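PDB 1LF6: glucoamylase from Thermoanaerobacterium thermosaccharolyticum, which hydrolyses terminal 1,4-linked alpha-D-glucose residues one after another from the non-reducing ends of starch-type chains, releasing beta-D-glucose, as a family 15 glycoside hydrolase. Local coordinates for residues 358-361 with 362-365; 411-414 with 415-418. One frame throughout, in Å; residues are numbered along the deposited sequence.

Contact 1 (358-361 with 362-365)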
ATOM      1  N   VAL A 358     -12.111  16.175  -4.998  1.00 21.28           N
ATOM      2  CA  VAL A 358     -11.125  17.131  -5.479  1.00 21.46           C
ATOM      3  C   VAL A 358     -10.207  17.634  -4.368  1.00 22.05           C
ATOM      4  O   VAL A 358      -9.021  17.859  -4.601  1.00 22.91           O
ATOM      5  CB  VAL A 358     -11.832  18.325  -6.162  1.00 20.47           C
ATOM      6  CG1 VAL A 358     -10.811  19.313  -6.704  1.00 20.26           C
ATOM      7  CG2 VAL A 358     -12.709  17.809  -7.285  1.00 21.76           C
ATOM      8  N   ASP A 359     -10.751  17.796  -3.164  1.00 21.83           N
ATOM      9  CA  ASP A 359      -9.970  18.272  -2.017  1.00 21.50           C
ATOM     10  C   ASP A 359      -8.742  17.408  -1.754  1.00 21.21           C
ATOM     11  O   ASP A 359      -7.648  17.920  -1.506  1.00 19.20           O
ATOM     12  CB  ASP A 359     -10.834  18.290  -0.752  1.00 25.31           C
ATOM     13  CG  ASP A 359     -11.894  19.384  -0.775  1.00 27.54           C
ATOM     14  OD1 ASP A 359     -12.799  19.341   0.079  1.00 30.03           O
ATOM     15  OD2 ASP A 359     -11.814  20.285  -1.635  1.00 29.05           O
ATOM     16  N   SER A 360      -8.930  16.093  -1.789  1.00 21.14           N
ATOM     17  CA  SER A 360      -7.827  15.174  -1.549  1.00 20.36           C
ATOM     18  C   SER A 360      -6.743  15.305  -2.617  1.00 19.88           C
ATOM     19  O   SER A 360      -5.557  15.250  -2.306  1.00 20.93           O
ATOM     20  CB  SER A 360      -8.332  13.737  -1.497  1.00 18.89           C
ATOM     21  OG  SER A 360      -9.130  13.529  -0.342  1.00 22.63           O
ATOM     22  N   ALA A 361      -7.150  15.478  -3.872  1.00 19.53           N
ATOM     23  CA  ALA A 361      -6.191  15.631  -4.958  1.00 19.10           C
ATOM     24  C   ALA A 361      -5.394  16.925  -4.770  1.00 19.75           C
ATOM     25  O   ALA A 361      -4.175  16.945  -4.955  1.00 18.90           O
ATOM     26  CB  ALA A 361      -6.911  15.649  -6.292  1.00 19.47           C
ATOM     27  N   ASN A 362      -6.082  18.003  -4.395  1.00 18.76           N
ATOM     28  CA  ASN A 362      -5.416  19.287  -4.179  1.00 21.89           C
ATOM     29  C   ASN A 362      -4.435  19.245  -3.020  1.00 21.65           C
ATOM     30  O   ASN A 362      -3.376  19.870  -3.072  1.00 22.07           O
ATOM     31  CB  ASN A 362      -6.439  20.399  -3.936  1.00 21.69           C
ATOM     32  CG  ASN A 362      -6.848  21.090  -5.215  1.00 21.76           C
ATOM     33  OD1 ASN A 362      -6.001  21.606  -5.948  1.00 23.17           O
ATOM     34  ND2 ASN A 362      -8.146  21.109  -5.494  1.00 20.09           N
ATOM     35  N   ARG A 363      -4.790  18.518  -1.968  1.00 22.33           N
ATOM     36  CA  ARG A 363      -3.906  18.408  -0.825  1.00 22.50           C
ATOM     37  C   ARG A 363      -2.639  17.670  -1.255  1.00 21.18           C
ATOM     38  O   ARG A 363      -1.537  18.014  -0.829  1.00 19.53           O
ATOM     39  CB  ARG A 363      -4.601  17.649   0.300  1.00 25.56           C
ATOM     40  CG  ARG A 363      -4.300  18.197   1.682  1.00 30.37           C
ATOM     41  CD  ARG A 363      -5.159  17.500   2.722  1.00 31.82           C
ATOM     42  NE  ARG A 363      -6.559  17.497   2.320  1.00 33.09           N
ATOM     43  CZ  ARG A 363      -7.268  16.400   2.071  1.00 32.23           C
ATOM     44  NH1 ARG A 363      -6.713  15.203   2.184  1.00 31.57           N
ATOM     45  NH2 ARG A 363      -8.539  16.506   1.701  1.00 30.71           N
ATOM     46  N   SER A 364      -2.794  16.657  -2.104  1.00 19.86           N
ATOM     47  CA  SER A 364      -1.628  15.912  -2.560  1.00 18.00           C
ATOM     48  C   SER A 364      -0.773  16.815  -3.449  1.00 18.79           C
ATOM     49  O   SER A 364       0.456  16.743  -3.413  1.00 19.53           O
ATOM     50  CB  SER A 364      -2.047  14.641  -3.312  1.00 16.42           C
ATOM     51  OG  SER A 364      -2.463  14.918  -4.635  1.00 18.20           O
ATOM     52  N   LEU A 365      -1.415  17.675  -4.237  1.00 18.87           N
ATOM     53  CA  LEU A 365      -0.669  18.589  -5.099  1.00 19.18           C
ATOM     54  C   LEU A 365       0.087  19.593  -4.240  1.00 20.89           C
ATOM     55  O   LEU A 365       1.260  19.887  -4.498  1.00 21.27           O
ATOM     56  CB  LEU A 365      -1.600  19.332  -6.061  1.00 18.58           C
ATOM     57  CG  LEU A 365      -0.926  20.284  -7.056  1.00 18.49           C
ATOM     58  CD1 LEU A 365       0.081  19.521  -7.903  1.00 17.69           C
ATOM     59  CD2 LEU A 365      -1.981  20.939  -7.948  1.00 15.87           C
TER
HETATM   60  O   HOH W   1     -10.673  20.886  -4.037  1.00 30.20           O
HETATM   61  O   HOH W   2     -11.237  15.231   1.003  1.00 25.21           O
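S364 folds its hydroxyl back onto the turn before it: OG gives a hydrogen bond of 2.7 Å to A361 O, and the same oxygen takes the backbone N of L365 at 2.9 Å. The serine torsion explains this, since with chi1 at 78° OG lies between its own N and carbonyl carbon, which carries it to the carbonyl three residues back. This is the tight, buried side of the first turns of helix 358-375. Here S360, A361 and S364 lie against helix 342-355, while S364 and L365 also meet L404 of helix 395-407, all within the catalytic (alpha/alpha) barrel of helical hairpins. Regular i to i+4 backbone bonds hold the turn, from N362 N to V358 O and on through R363 and S364.

Two waters, well separated, mark the looser, solvent-facing parts. At the first, R363 bends at chi3 (-50°) and lays one face of its guanidinium over D359 O and S360 CA, with CZ 3.9 Å from S360 CA. At the edge of that group, in its plane, NH2 donates to a water that in turn donates to S360 OG, which also bonds D357, while NH1 forms a salt bridge with E309. A leucine in place of R363 would probably leave E309 without its charged mate and the water without the NH2 donor. At the second, V358 and N362 lie side by side, CG1 of V358 3.4 Å from ND2 of N362. The water there accepts from N362 ND2 at 2.9 Å and donates to D359 OD2 at 2.7 Å, while N362 OD1 takes a hydrogen bond from R410.

Contact 2 (411-414 with 415-418); sequences YDLY and DSLV
L413 O receives two backbone N-H groups, from L417 at 2.7 Å and from V418 at 3.1 Å, as a 3-10 segment at 411-413 runs into helix 414-428. The second bond spans five residues and marks a wider pi-type turn; the V418 donor is tilted 29° from the carbonyl plane. Water lines the first turn of the helix: one molecule donates to D412 O at 2.6 Å and accepts a long bond from S416 N; another accepts from D415 N at 2.8 Å and lies near D412 O and D415 OD2.

Among the side chains, L413 and L417 meet through their CB atoms, 3.9 Å apart, on the side where helices 358-375 and 395-407 pack. With CG anti to the backbone N (chi1 180°), the Y414 ring reaches V418, and its CD1 touches V418 CG1 at 3.8 Å, the two side chains crossing at about a right angle. Residues of helices 445-464 and 468-489 also meet this ring, and its hydroxyl is hydrogen-bonded to D467. The D415 carboxylate lies by the other ortho carbon, OD1 4.0 Å from Y414 CD2, its plane 60° from that of the ring. The arrangement is a helix N-terminus with L413 at the N-cap position, opening a helix of the (alpha/alpha) barrel through a pi-type first turn.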
ATOM      1  N   TYR A 411      -3.477  27.254 -11.303  1.00 24.26           N
ATOM      2  CA  TYR A 411      -2.540  28.165 -11.956  1.00 24.13           C
ATOM      3  C   TYR A 411      -1.795  29.027 -10.950  1.00 24.29           C
ATOM      4  O   TYR A 411      -0.852  29.744 -11.297  1.00 27.14           O
ATOM      5  CB  TYR A 411      -3.293  29.059 -12.946  1.00 23.39           C
ATOM      6  CG  TYR A 411      -4.231  28.295 -13.846  1.00 23.36           C
ATOM      7  CD1 TYR A 411      -3.831  27.100 -14.447  1.00 22.17           C
ATOM      8  CD2 TYR A 411      -5.517  28.767 -14.108  1.00 23.02           C
ATOM      9  CE1 TYR A 411      -4.689  26.394 -15.285  1.00 23.27           C
ATOM     10  CE2 TYR A 411      -6.382  28.067 -14.947  1.00 23.31           C
ATOM     11  CZ  TYR A 411      -5.962  26.885 -15.531  1.00 22.92           C
ATOM     12  OH  TYR A 411      -6.804  26.197 -16.369  1.00 22.34           O
ATOM     13  N   ASP A 412      -2.221  28.947  -9.698  1.00 23.81           N
ATOM     14  CA  ASP A 412      -1.599  29.710  -8.622  1.00 24.62           C
ATOM     15  C   ASP A 412      -0.263  29.085  -8.222  1.00 25.16           C
ATOM     16  O   ASP A 412       0.527  29.702  -7.517  1.00 24.91           O
ATOM     17  CB  ASP A 412      -2.539  29.735  -7.419  1.00 24.74           C
ATOM     18  CG  ASP A 412      -2.880  28.343  -6.927  1.00 25.82           C
ATOM     19  OD1 ASP A 412      -2.393  27.950  -5.845  1.00 27.83           O
ATOM     20  OD2 ASP A 412      -3.628  27.633  -7.630  1.00 26.81           O
ATOM     21  N   LEU A 413      -0.010  27.862  -8.681  1.00 25.21           N
ATOM     22  CA  LEU A 413       1.233  27.170  -8.343  1.00 24.99           C
ATOM     23  C   LEU A 413       2.317  27.311  -9.412  1.00 25.99           C
ATOM     24  O   LEU A 413       3.353  26.643  -9.354  1.00 25.50           O
ATOM     25  CB  LEU A 413       0.951  25.684  -8.094  1.00 23.43           C
ATOM     26  CG  LEU A 413       0.002  25.335  -6.945  1.00 23.42           C
ATOM     27  CD1 LEU A 413      -0.211  23.829  -6.903  1.00 23.82           C
ATOM     28  CD2 LEU A 413       0.576  25.846  -5.623  1.00 22.60           C
ATOM     29  N   TYR A 414       2.084  28.194 -10.379  1.00 26.88           N
ATOM     30  CA  TYR A 414       3.039  28.397 -11.463  1.00 28.81           C
ATOM     31  C   TYR A 414       4.452  28.750 -10.998  1.00 28.55           C
ATOM     32  O   TYR A 414       5.421  28.121 -11.426  1.00 28.64           O
ATOM     33  CB  TYR A 414       2.536  29.484 -12.421  1.00 28.25           C
ATOM     34  CG  TYR A 414       3.483  29.743 -13.569  1.00 29.86           C
ATOM     35  CD1 TYR A 414       3.702  28.776 -14.548  1.00 29.98           C
ATOM     36  CD2 TYR A 414       4.193  30.942 -13.655  1.00 30.08           C
ATOM     37  CE1 TYR A 414       4.602  28.992 -15.581  1.00 31.01           C
ATOM     38  CE2 TYR A 414       5.096  31.170 -14.686  1.00 30.95           C
ATOM     39  CZ  TYR A 414       5.297  30.190 -15.646  1.00 31.02           C
ATOM     40  OH  TYR A 414       6.196  30.400 -16.662  1.00 29.43           O
ATOM     41  N   ASP A 415       4.571  29.752 -10.132  1.00 29.25           N
ATOM     42  CA  ASP A 415       5.876  30.187  -9.633  1.00 29.61           C
ATOM     43  C   ASP A 415       6.573  29.192  -8.717  1.00 28.70           C
ATOM     44  O   ASP A 415       7.780  28.984  -8.824  1.00 29.46           O
ATOM     45  CB  ASP A 415       5.758  31.520  -8.876  1.00 32.17           C
ATOM     46  CG  ASP A 415       5.427  32.687  -9.783  1.00 34.58           C
ATOM     47  OD1 ASP A 415       6.166  32.913 -10.766  1.00 35.42           O
ATOM     48  OD2 ASP A 415       4.428  33.388  -9.506  1.00 37.91           O
ATOM     49  N   SER A 416       5.820  28.578  -7.811  1.00 28.12           N
ATOM     50  CA  SER A 416       6.411  27.648  -6.855  1.00 28.07           C
ATOM     51  C   SER A 416       6.515  26.189  -7.301  1.00 26.98           C
ATOM     52  O   SER A 416       7.324  25.436  -6.754  1.00 26.40           O
ATOM     53  CB  SER A 416       5.639  27.708  -5.534  1.00 28.82           C
ATOM     54  OG  SER A 416       4.310  27.240  -5.698  1.00 30.42           O
ATOM     55  N   LEU A 417       5.720  25.792  -8.291  1.00 25.41           N
ATOM     56  CA  LEU A 417       5.726  24.401  -8.738  1.00 25.16           C
ATOM     57  C   LEU A 417       6.011  24.176 -10.223  1.00 23.50           C
ATOM     58  O   LEU A 417       6.985  23.513 -10.589  1.00 23.28           O
ATOM     59  CB  LEU A 417       4.381  23.758  -8.380  1.00 24.37           C
ATOM     60  CG  LEU A 417       4.128  22.254  -8.559  1.00 27.29           C
ATOM     61  CD1 LEU A 417       4.152  21.860 -10.036  1.00 25.54           C
ATOM     62  CD2 LEU A 417       5.171  21.486  -7.776  1.00 27.04           C
ATOM     63  N   VAL A 418       5.158  24.729 -11.073  1.00 21.81           N
ATOM     64  CA  VAL A 418       5.277  24.555 -12.514  1.00 20.32           C
ATOM     65  C   VAL A 418       6.571  25.047 -13.144  1.00 21.52           C
ATOM     66  O   VAL A 418       7.282  24.269 -13.784  1.00 22.87           O
ATOM     67  CB  VAL A 418       4.078  25.207 -13.239  1.00 19.66           C
ATOM     68  CG1 VAL A 418       4.208  25.026 -14.742  1.00 16.38           C
ATOM     69  CG2 VAL A 418       2.770  24.585 -12.730  1.00 16.89           C
TER
HETATM   70  O   HOH W   3       3.007  29.996  -6.866  1.00 33.05           O
HETATM   71  O   HOH W   4       2.571  31.518  -9.257  1.00 33.84           O

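How the contacts relate
From the N terminus, the chain passes through the beta-sandwich domain before reaching contact 1 at the start of helix 358-375, then goes through helix 395-407 to contact 2 at the start of helix 414-428. The two lie in series, neither nested nor crossed, and each closes just a local turn of consecutive residues. Their centres are 15 Å apart, yet they touch directly where L365 CD2 packs against L413 CD1 at 3.5 Å. Helix 395-407 touches both, through L404 and S405 at contact 1 and I402 and S405 at contact 2. R410, in the loop leading into contact 2, adds a polar tie, reaching N362 and D412.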